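Chitin oligosaccharide binding protein NagB2 (Paenibacillus sp. FPU-7, PDB 7EHU) binds short chitin oligosaccharides such as N,N'-diacetylchitobiose and N,N',N''-triacetylchitotriose, probably as the extracellular capture component of a sugar ABC transporter. Local coordinates at residues T33-N38 with K82-A87; V75-K80 with N95-A100; F208-G213 with P300-K305. One frame throughout, in Å; residues are numbered along the deposited sequence.

Contact 1: T33-N38 with K82-A87; sequences TLRHIN and KAEMAA. With NAG (2-acetamido-2-deoxy-beta-D-glucopyranose), chain B.
R35 and E84 meet end-on in a two-pronged salt bridge. NH2 of R35 donates to OE1 of E84 at 2.8 Å, nearly straight at 168°. NH1 of R35 donates to OE2 of E84, also at 2.8 Å. The carboxylate lies at the edge of the guanidinium, and the two flat groups are nearly coplanar. OE1 uses its syn lone pair; NH1 approaches OE2 from its syn side, a little off the carboxylate plane. The side chains arrive from opposite directions. E84 runs extended beyond CG from helix 73-86, whereas R35 is bent at chi2 (72°) and chi3 (48°), which turns its NH1 and NH2 end toward the glutamate. Further along the same strand segment lies the sugar pocket. The backbone N of N38 bonds to ND1 of H36 at 3.0 Å, and OD1 of N38 accepts from O6 of NAG (chain B) at 2.8 Å. In the second shell of the salt bridge, NE of R35 pairs with D69, and NH1 also bonds to OD1 of N76. Every guanidinium nitrogen thus has a partner. With an alanine here in place of the arginine, E84 is likely to lose its positive mate, while D69 would keep K80. Two carboxylates and an amide oxygen hold the arginine against rotation. Its charge is likely to be largely offset, with D69 shared with K80.

Contact 2: V75-K80 with N95-A100; sequences VNRDVK and NLFGGA. With NAG (2-acetamido-2-deoxy-beta-D-glucopyranose), chain C; NAG (2-acetamido-2-deoxy-beta-D-glucopyranose), chain D.
R77 and L96 mark the closest backbone approach, with CA atoms 7.4 Å apart, where helix 73-86 passes strand 93-97 and makes a wider pi-type turn at 76-80. The main side-chain contact is a stack. The guanidinium of R77 lies flat on one face of the F97 ring, the planes only 8° apart and the centres 3.7 Å apart. CZ of R77 sits 3.4 Å from CG of F97, and the pair is also a cation-pi interaction. R77 reaches the ring because its chain is extended from CG to NE, with CG anti to the backbone N (chi1 -173°). D101 and D389 hold the guanidinium by salt bridges to NE and NH2, which would fix its rotation. At the guanidinium edge, NH1 of R77 is 3.0 Å from O3 of NAG (chain C). At the ring edge, CZ of F97 is 3.4 Å from O4 of NAG (chain D); the same CZ is 3.3 Å from O7 of NAG (chain C). Beside the stack, ND2 of N76 makes a weak bond to O of N95 at 3.5 Å. A water joins ND2 of N76 to OD1 of N95, while OD1 of N76 accepts from R35 and OD1 of N95 from N316. This pocket wall joins helix 73-86 to strand 93-97, which lies between strands 30-36 and 309-320 and leads through G99, the N-cap, into helix 100-107.

Contact 3: F208-G213 with P300-K305; sequences FVATAG and PNIGGK
No flat side chain offers a face or an edge where A210 and I302 meet; the contact is made by methyl groups. It is helix-to-loop packing in the solute-binding protein fold, and sets the end of helix 197-212 against the loop between strands 294-297 and 309-320. The F208 ring packs elsewhere, against Q217 and F388. CD1 of I302 comes 3.7 Å from CB of A210 and 3.8 Å from CG2 of T211. I302 gets there with CG1 anti to the carbonyl carbon (chi1 -75°) and CD1 extended beyond it. W170 and R238 also touch I302, tying the loop to helices 170-182 and 230-244. OG1 of T211 has the backbone O of A231 as its main partner, while its methyl meets the isoleucine. Two waters bridge the backbones. One accepts from the backbone N of I302 at 3.0 Å and lies near the O of A210. A second donates to the O of T211 at 3.0 Å and accepts a weak bond from the N of K305. Beyond the helix, G213 has positive phi (91°), and a side chain there would run into CB of K305 and the preceding carbonyl O. CA of G213 lies 4.1 Å from C of K305.

Contacts 1 and 2 are neighbours, with centres 8 Å apart. Both use helix 73-86. They touch directly through two probable hydrogen bonds: the O of R35 is 3.0 Å from the N of N95, and NH1 of R35 is 3.0 Å from OD1 of N76. Both reach the bound sugar, contact 1 through I37 and N38 and contact 2 through R77 and F97. The salt bridge of contact 1 stands back, the R35 side chain being about 12 Å from a bound NAG unit other than that of chain B. Contact 3 is remote. Its centre is 36 Å from that of contact 1 and 28 Å from that of contact 2, with nearest atoms about 17 Å and 13 Å away.

Contact 1: T33-N38 with K82-A87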
loop_
_atom_site.group_PDB
_atom_site.type_symbol
_atom_site.label_atom_id
_atom_site.label_comp_id
_atom_site.label_asym_id
_atom_site.label_seq_id
_atom_site.Cartn_x
_atom_site.Cartn_y
_atom_site.Cartn_z
ATOM N N THR A 33 6.349 -23.684 -1.339
ATOM C CA THR A 33 6.057 -22.606 -2.265
ATOM C C THR A 33 6.077 -21.285 -1.517
ATOM O O THR A 33 5.481 -21.149 -0.440
ATOM C CB THR A 33 4.713 -22.828 -2.943
ATOM O OG1 THR A 33 4.784 -24.066 -3.665
ATOM C CG2 THR A 33 4.366 -21.664 -3.890
ATOM N N LEU A 34 6.774 -20.317 -2.097
ATOM C CA LEU A 34 6.908 -18.972 -1.549
ATOM C C LEU A 34 6.257 -18.027 -2.553
ATOM O O LEU A 34 6.832 -17.728 -3.607
ATOM C CB LEU A 34 8.380 -18.640 -1.310
ATOM C CG LEU A 34 8.673 -17.453 -0.400
ATOM C CD1 LEU A 34 10.178 -17.357 -0.144
ATOM C CD2 LEU A 34 8.143 -16.125 -0.959
ATOM N N ARG A 35 5.035 -17.602 -2.231
ATOM C CA ARG A 35 4.264 -16.674 -3.044
ATOM C C ARG A 35 4.694 -15.245 -2.747
ATOM O O ARG A 35 4.595 -14.787 -1.605
ATOM C CB ARG A 35 2.777 -16.857 -2.739
ATOM C CG ARG A 35 1.844 -15.808 -3.338
ATOM C CD ARG A 35 1.659 -15.913 -4.855
ATOM N NE ARG A 35 1.385 -17.280 -5.241
ATOM C CZ ARG A 35 0.271 -17.955 -4.961
ATOM N NH1 ARG A 35 -0.711 -17.362 -4.300
ATOM N NH2 ARG A 35 0.157 -19.234 -5.295
ATOM N N HIS A 36 5.136 -14.528 -3.781
ATOM C CA HIS A 36 5.564 -13.149 -3.624
ATOM C C HIS A 36 4.982 -12.338 -4.777
ATOM O O HIS A 36 4.479 -12.890 -5.768
ATOM C CB HIS A 36 7.086 -13.037 -3.605
ATOM C CG HIS A 36 7.711 -13.355 -4.915
ATOM N ND1 HIS A 36 7.935 -12.395 -5.883
ATOM C CD2 HIS A 36 8.139 -14.528 -5.440
ATOM C CE1 HIS A 36 8.476 -12.970 -6.937
ATOM N NE2 HIS A 36 8.623 -14.255 -6.693
ATOM N N ILE A 37 5.055 -11.018 -4.645
ATOM C CA ILE A 37 4.459 -10.090 -5.603
ATOM C C ILE A 37 5.516 -9.297 -6.369
ATOM O O ILE A 37 5.180 -8.330 -7.067
ATOM C CB ILE A 37 3.433 -9.167 -4.917
ATOM C CG1 ILE A 37 4.080 -8.348 -3.784
ATOM C CG2 ILE A 37 2.253 -9.974 -4.402
ATOM C CD1 ILE A 37 3.181 -7.239 -3.286
ATOM N N ASN A 38 6.780 -9.694 -6.295
ATOM C CA ASN A 38 7.878 -8.900 -6.866
ATOM C C ASN A 38 8.180 -9.281 -8.309
ATOM O O ASN A 38 9.271 -9.754 -8.636
ATOM C CB ASN A 38 9.098 -9.031 -5.976
ATOM C CG ASN A 38 8.813 -8.547 -4.602
ATOM O OD1 ASN A 38 8.345 -7.412 -4.443
ATOM N ND2 ASN A 38 9.017 -9.394 -3.605
ATOM N N LYS A 82 -6.771 -15.668 -2.500
ATOM C CA LYS A 82 -8.156 -15.762 -2.037
ATOM C C LYS A 82 -8.735 -17.143 -2.336
ATOM O O LYS A 82 -9.358 -17.779 -1.471
ATOM C CB LYS A 82 -8.988 -14.657 -2.695
ATOM C CG LYS A 82 -10.430 -14.580 -2.192
ATOM C CD LYS A 82 -11.226 -13.460 -2.871
ATOM C CE LYS A 82 -10.819 -12.067 -2.397
ATOM N NZ LYS A 82 -11.386 -10.967 -3.270
ATOM N N ALA A 83 -8.521 -17.628 -3.561
ATOM C CA ALA A 83 -9.070 -18.916 -3.968
ATOM C C ALA A 83 -8.385 -20.059 -3.238
ATOM O O ALA A 83 -9.034 -21.035 -2.847
ATOM C CB ALA A 83 -8.905 -19.072 -5.477
ATOM N N GLU A 84 -7.073 -19.968 -3.057
ATOM C CA GLU A 84 -6.335 -20.993 -2.334
ATOM C C GLU A 84 -6.782 -21.076 -0.879
ATOM O O GLU A 84 -6.957 -22.178 -0.328
ATOM C CB GLU A 84 -4.851 -20.665 -2.435
ATOM C CG GLU A 84 -4.263 -20.955 -3.798
ATOM C CD GLU A 84 -2.961 -20.222 -4.071
ATOM O OE1 GLU A 84 -2.298 -20.587 -5.069
ATOM O OE2 GLU A 84 -2.602 -19.258 -3.344
ATOM N N MET A 85 -7.024 -19.921 -0.258
ATOM C CA MET A 85 -7.526 -19.890 1.113
ATOM C C MET A 85 -8.934 -20.477 1.192
ATOM O O MET A 85 -9.243 -21.213 2.130
ATOM C CB MET A 85 -7.507 -18.452 1.640
ATOM C CG MET A 85 -6.109 -17.961 2.000
ATOM S SD MET A 85 -5.484 -18.852 3.432
ATOM C CE MET A 85 -3.936 -17.972 3.707
ATOM N N ALA A 86 -9.791 -20.163 0.216
ATOM C CA ALA A 86 -11.137 -20.721 0.199
ATOM C C ALA A 86 -11.089 -22.241 0.188
ATOM O O ALA A 86 -11.950 -22.904 0.774
ATOM C CB ALA A 86 -11.934 -20.178 -0.990
ATOM N N ALA A 87 -10.100 -22.803 -0.499
ATOM C CA ALA A 87 -9.899 -24.238 -0.612
ATOM C C ALA A 87 -9.111 -24.818 0.552
ATOM O O ALA A 87 -8.867 -26.035 0.583
ATOM C CB ALA A 87 -9.164 -24.556 -1.914
HETATM C C1 NAG B . 8.995 -2.803 -4.433
HETATM C C2 NAG B . 7.788 -2.360 -5.278
HETATM C C3 NAG B . 6.549 -2.187 -4.408
HETATM C C4 NAG B . 6.373 -3.331 -3.415
HETATM C C5 NAG B . 7.690 -3.690 -2.743
HETATM C C6 NAG B . 7.596 -4.908 -1.859
HETATM C C7 NAG B . 8.236 -0.926 -7.251
HETATM C C8 NAG B . 8.564 0.476 -7.698
HETATM N N2 NAG B . 8.097 -1.098 -5.932
HETATM O O1 NAG B . 10.083 -3.082 -5.243
HETATM O O3 NAG B . 5.421 -2.048 -5.269
HETATM O O4 NAG B . 5.553 -2.868 -2.343
HETATM O O5 NAG B . 8.683 -3.958 -3.734
HETATM O O6 NAG B . 6.945 -5.983 -2.513
HETATM O O7 NAG B . 8.074 -1.851 -8.049
#

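Contact 2: V75-K80 with N95-A100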
loop_
_atom_site.group_PDB
_atom_site.type_symbol
_atom_site.label_atom_id
_atom_site.label_comp_id
_atom_site.label_asym_id
_atom_site.label_seq_id
_atom_site.Cartn_x
_atom_site.Cartn_y
_atom_site.Cartn_z
ATOM N N VAL A 75 -3.653 -9.675 -8.635
ATOM C CA VAL A 75 -4.016 -11.059 -8.909
ATOM C C VAL A 75 -3.794 -11.909 -7.667
ATOM O O VAL A 75 -4.658 -12.709 -7.289
ATOM C CB VAL A 75 -3.209 -11.575 -10.115
ATOM C CG1 VAL A 75 -3.445 -13.066 -10.341
ATOM C CG2 VAL A 75 -3.551 -10.790 -11.385
ATOM N N ASN A 76 -2.663 -11.722 -6.975
ATOM C CA ASN A 76 -2.413 -12.537 -5.790
ATOM C C ASN A 76 -3.458 -12.252 -4.714
ATOM O O ASN A 76 -4.087 -13.169 -4.181
ATOM C CB ASN A 76 -1.028 -12.284 -5.216
ATOM C CG ASN A 76 -0.765 -13.144 -4.028
ATOM O OD1 ASN A 76 -0.944 -14.353 -4.114
ATOM N ND2 ASN A 76 -0.433 -12.540 -2.883
ATOM N N ARG A 77 -3.613 -10.974 -4.347
ATOM C CA ARG A 77 -4.442 -10.651 -3.194
ATOM C C ARG A 77 -5.901 -10.975 -3.438
ATOM O O ARG A 77 -6.590 -11.503 -2.557
ATOM C CB ARG A 77 -4.306 -9.175 -2.849
ATOM C CG ARG A 77 -4.992 -8.765 -1.561
ATOM C CD ARG A 77 -4.877 -7.309 -1.306
ATOM N NE ARG A 77 -5.438 -6.985 -0.014
ATOM C CZ ARG A 77 -5.420 -5.774 0.529
ATOM N NH1 ARG A 77 -4.905 -4.765 -0.176
ATOM N NH2 ARG A 77 -5.881 -5.562 1.746
ATOM N N ASP A 78 -6.394 -10.640 -4.612
ATOM C CA ASP A 78 -7.827 -10.616 -4.868
ATOM C C ASP A 78 -8.332 -11.845 -5.590
ATOM O O ASP A 78 -9.546 -12.068 -5.602
ATOM C CB ASP A 78 -8.213 -9.343 -5.629
ATOM C CG ASP A 78 -7.840 -8.095 -4.878
ATOM O OD1 ASP A 78 -7.653 -7.074 -5.535
ATOM O OD2 ASP A 78 -7.776 -8.144 -3.634
ATOM N N VAL A 79 -7.445 -12.642 -6.177
ATOM C CA VAL A 79 -7.876 -13.819 -6.931
ATOM C C VAL A 79 -7.179 -15.080 -6.424
ATOM O O VAL A 79 -7.837 -15.997 -5.917
ATOM C CB VAL A 79 -7.667 -13.619 -8.450
ATOM C CG1 VAL A 79 -8.150 -14.839 -9.236
ATOM C CG2 VAL A 79 -8.373 -12.347 -8.935
ATOM N N LYS A 80 -5.853 -15.154 -6.576
ATOM C CA LYS A 80 -5.141 -16.423 -6.401
ATOM C C LYS A 80 -5.078 -16.842 -4.933
ATOM O O LYS A 80 -5.501 -17.950 -4.578
ATOM C CB LYS A 80 -3.746 -16.366 -7.031
ATOM C CG LYS A 80 -3.139 -17.738 -7.258
ATOM C CD LYS A 80 -1.782 -17.666 -7.947
ATOM C CE LYS A 80 -1.320 -19.024 -8.423
ATOM N NZ LYS A 80 0.020 -18.991 -9.072
ATOM N N ASN A 95 2.800 -13.525 0.445
ATOM C CA ASN A 95 2.540 -12.120 0.698
ATOM C C ASN A 95 1.087 -11.961 1.154
ATOM O O ASN A 95 0.156 -12.470 0.517
ATOM C CB ASN A 95 2.804 -11.312 -0.568
ATOM C CG ASN A 95 2.598 -9.830 -0.350
ATOM O OD1 ASN A 95 1.507 -9.302 -0.526
ATOM N ND2 ASN A 95 3.658 -9.139 0.014
ATOM N N LEU A 96 0.901 -11.258 2.266
ATOM C CA LEU A 96 -0.349 -11.172 2.999
ATOM C C LEU A 96 -0.562 -9.741 3.471
ATOM O O LEU A 96 0.387 -9.064 3.881
ATOM C CB LEU A 96 -0.257 -12.067 4.238
ATOM C CG LEU A 96 -1.414 -12.038 5.229
ATOM C CD1 LEU A 96 -2.685 -12.615 4.629
ATOM C CD2 LEU A 96 -1.043 -12.817 6.504
ATOM N N PHE A 97 -1.820 -9.284 3.473
ATOM C CA PHE A 97 -2.181 -7.996 4.044
ATOM C C PHE A 97 -2.792 -8.160 5.430
ATOM O O PHE A 97 -3.613 -9.053 5.659
ATOM C CB PHE A 97 -3.157 -7.234 3.138
ATOM C CG PHE A 97 -2.442 -6.564 2.001
ATOM C CD1 PHE A 97 -2.119 -7.278 0.851
ATOM C CD2 PHE A 97 -2.003 -5.239 2.096
ATOM C CE1 PHE A 97 -1.394 -6.697 -0.173
ATOM C CE2 PHE A 97 -1.277 -4.649 1.084
ATOM C CZ PHE A 97 -0.965 -5.371 -0.056
ATOM N N GLY A 98 -2.451 -7.225 6.315
ATOM C CA GLY A 98 -3.050 -7.132 7.622
ATOM C C GLY A 98 -4.493 -6.674 7.532
ATOM O O GLY A 98 -5.025 -6.336 6.468
ATOM N N GLY A 99 -5.136 -6.641 8.691
ATOM C CA GLY A 99 -6.518 -6.227 8.761
ATOM C C GLY A 99 -7.450 -7.301 8.256
ATOM O O GLY A 99 -7.247 -8.485 8.546
ATOM N N ALA A 100 -8.434 -6.887 7.450
ATOM C CA ALA A 100 -9.507 -7.776 7.004
ATOM C C ALA A 100 -8.985 -9.098 6.455
ATOM O O ALA A 100 -9.497 -10.151 6.820
ATOM C CB ALA A 100 -10.395 -7.076 5.963
HETATM C C1 NAG C . -0.853 -1.818 -1.648
HETATM C C2 NAG C . -2.215 -2.420 -1.891
HETATM C C3 NAG C . -3.315 -1.492 -1.377
HETATM C C4 NAG C . -3.064 -1.134 0.083
HETATM C C5 NAG C . -1.656 -0.571 0.256
HETATM C C6 NAG C . -1.295 -0.288 1.699
HETATM C C7 NAG C . -2.551 -3.993 -3.739
HETATM C C8 NAG C . -2.792 -4.147 -5.216
HETATM N N2 NAG C . -2.428 -2.742 -3.292
HETATM O O3 NAG C . -4.563 -2.155 -1.536
HETATM O O4 NAG C . -3.979 -0.147 0.549
HETATM O O5 NAG C . -0.702 -1.510 -0.265
HETATM O O6 NAG C . -1.352 -1.461 2.498
HETATM O O7 NAG C . -2.486 -4.962 -2.981
HETATM C C1 NAG D . 4.193 -3.272 -2.311
HETATM C C2 NAG D . 3.705 -2.919 -0.917
HETATM C C3 NAG D . 2.190 -3.075 -0.814
HETATM C C4 NAG D . 1.473 -2.393 -1.970
HETATM C C5 NAG D . 2.092 -2.867 -3.278
HETATM C C6 NAG D . 1.515 -2.219 -4.512
HETATM C C7 NAG D . 5.373 -3.399 0.854
HETATM C C8 NAG D . 5.902 -4.452 1.774
HETATM N N2 NAG D . 4.352 -3.772 0.071
HETATM O O3 NAG D . 1.793 -2.536 0.437
HETATM O O4 NAG D . 0.104 -2.786 -1.975
HETATM O O5 NAG D . 3.489 -2.548 -3.264
HETATM O O6 NAG D . 2.078 -2.784 -5.691
HETATM O O7 NAG D . 5.837 -2.262 0.841
HETATM O O HOH W 1 -0.583 -9.737 -2.170
HETATM O O HOH W 2 -6.912 -6.557 4.413
#

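Contact 3: F208-G213 with P300-K305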
loop_
_atom_site.group_PDB
_atom_site.type_symbol
_atom_site.label_atom_id
_atom_site.label_comp_id
_atom_site.label_asym_id
_atom_site.label_seq_id
_atom_site.Cartn_x
_atom_site.Cartn_y
_atom_site.Cartn_z
ATOM N N PHE A 208 -11.606 10.985 1.439
ATOM C CA PHE A 208 -12.749 10.824 2.341
ATOM C C PHE A 208 -12.342 10.824 3.809
ATOM O O PHE A 208 -13.166 11.167 4.658
ATOM C CB PHE A 208 -13.742 9.714 1.942
ATOM C CG PHE A 208 -13.244 8.284 2.019
ATOM C CD1 PHE A 208 -13.006 7.651 3.232
ATOM C CD2 PHE A 208 -13.149 7.518 0.861
ATOM C CE1 PHE A 208 -12.626 6.307 3.261
ATOM C CE2 PHE A 208 -12.767 6.195 0.905
ATOM C CZ PHE A 208 -12.508 5.603 2.095
ATOM N N VAL A 209 -11.094 10.483 4.131
ATOM C CA VAL A 209 -10.636 10.692 5.497
ATOM C C VAL A 209 -10.434 12.181 5.748
ATOM O O VAL A 209 -10.759 12.691 6.826
ATOM C CB VAL A 209 -9.393 9.830 5.803
ATOM C CG1 VAL A 209 -8.747 10.242 7.134
ATOM C CG2 VAL A 209 -9.756 8.332 5.791
ATOM N N ALA A 210 -9.935 12.910 4.746
ATOM C CA ALA A 210 -9.778 14.355 4.899
ATOM C C ALA A 210 -11.118 15.050 5.091
ATOM O O ALA A 210 -11.198 16.044 5.822
ATOM C CB ALA A 210 -9.059 14.960 3.689
ATOM N N THR A 211 -12.179 14.562 4.440
ATOM C CA THR A 211 -13.480 15.215 4.554
ATOM C C THR A 211 -14.295 14.721 5.741
ATOM O O THR A 211 -15.029 15.510 6.334
ATOM C CB THR A 211 -14.305 15.038 3.275
ATOM O OG1 THR A 211 -14.442 13.647 2.988
ATOM C CG2 THR A 211 -13.679 15.750 2.098
ATOM N N ALA A 212 -14.200 13.439 6.099
ATOM C CA ALA A 212 -15.068 12.854 7.111
ATOM C C ALA A 212 -14.348 12.517 8.408
ATOM O O ALA A 212 -15.012 12.308 9.425
ATOM C CB ALA A 212 -15.717 11.575 6.568
ATOM N N GLY A 213 -13.017 12.460 8.397
ATOM C CA GLY A 213 -12.269 12.021 9.547
ATOM C C GLY A 213 -12.006 10.531 9.539
ATOM O O GLY A 213 -12.685 9.766 8.849
ATOM N N PRO A 300 -3.239 17.546 1.650
ATOM C CA PRO A 300 -3.455 18.863 2.271
ATOM C C PRO A 300 -4.708 18.929 3.141
ATOM O O PRO A 300 -5.646 18.148 3.006
ATOM C CB PRO A 300 -3.608 19.794 1.065
ATOM C CG PRO A 300 -4.150 18.893 -0.028
ATOM C CD PRO A 300 -3.454 17.575 0.190
ATOM N N ASN A 301 -4.728 19.918 4.025
ATOM C CA ASN A 301 -5.808 20.068 5.002
ATOM C C ASN A 301 -7.058 20.687 4.377
ATOM O O ASN A 301 -7.014 21.791 3.812
ATOM C CB ASN A 301 -5.324 20.903 6.188
ATOM C CG ASN A 301 -4.277 20.194 7.035
ATOM O OD1 ASN A 301 -4.186 18.966 7.032
ATOM N ND2 ASN A 301 -3.453 20.963 7.718
ATOM N N ILE A 302 -8.181 19.971 4.497
ATOM C CA ILE A 302 -9.481 20.470 4.055
ATOM C C ILE A 302 -10.195 21.243 5.154
ATOM O O ILE A 302 -11.043 22.089 4.843
ATOM C CB ILE A 302 -10.346 19.312 3.518
ATOM C CG1 ILE A 302 -9.849 18.897 2.130
ATOM C CG2 ILE A 302 -11.845 19.683 3.462
ATOM C CD1 ILE A 302 -10.473 17.638 1.580
ATOM N N GLY A 303 -9.870 20.985 6.420
ATOM C CA GLY A 303 -10.518 21.616 7.553
ATOM C C GLY A 303 -11.443 20.627 8.229
ATOM O O GLY A 303 -12.408 20.168 7.607
ATOM N N GLY A 304 -11.171 20.273 9.481
ATOM C CA GLY A 304 -11.990 19.297 10.169
ATOM C C GLY A 304 -11.174 18.191 10.824
ATOM O O GLY A 304 -9.955 18.308 11.007
ATOM N N LYS A 305 -11.872 17.091 11.149
ATOM C CA LYS A 305 -11.277 15.979 11.892
ATOM C C LYS A 305 -10.242 15.201 11.093
ATOM O O LYS A 305 -9.489 14.417 11.681
ATOM C CB LYS A 305 -12.355 14.990 12.355
ATOM C CG LYS A 305 -13.029 15.331 13.682
ATOM C CD LYS A 305 -14.293 14.497 13.893
ATOM C CE LYS A 305 -14.997 14.845 15.211
ATOM N NZ LYS A 305 -14.478 14.067 16.384
HETATM O O HOH W 3 -8.257 17.469 6.061
HETATM O O HOH W 4 -14.443 16.644 9.018
#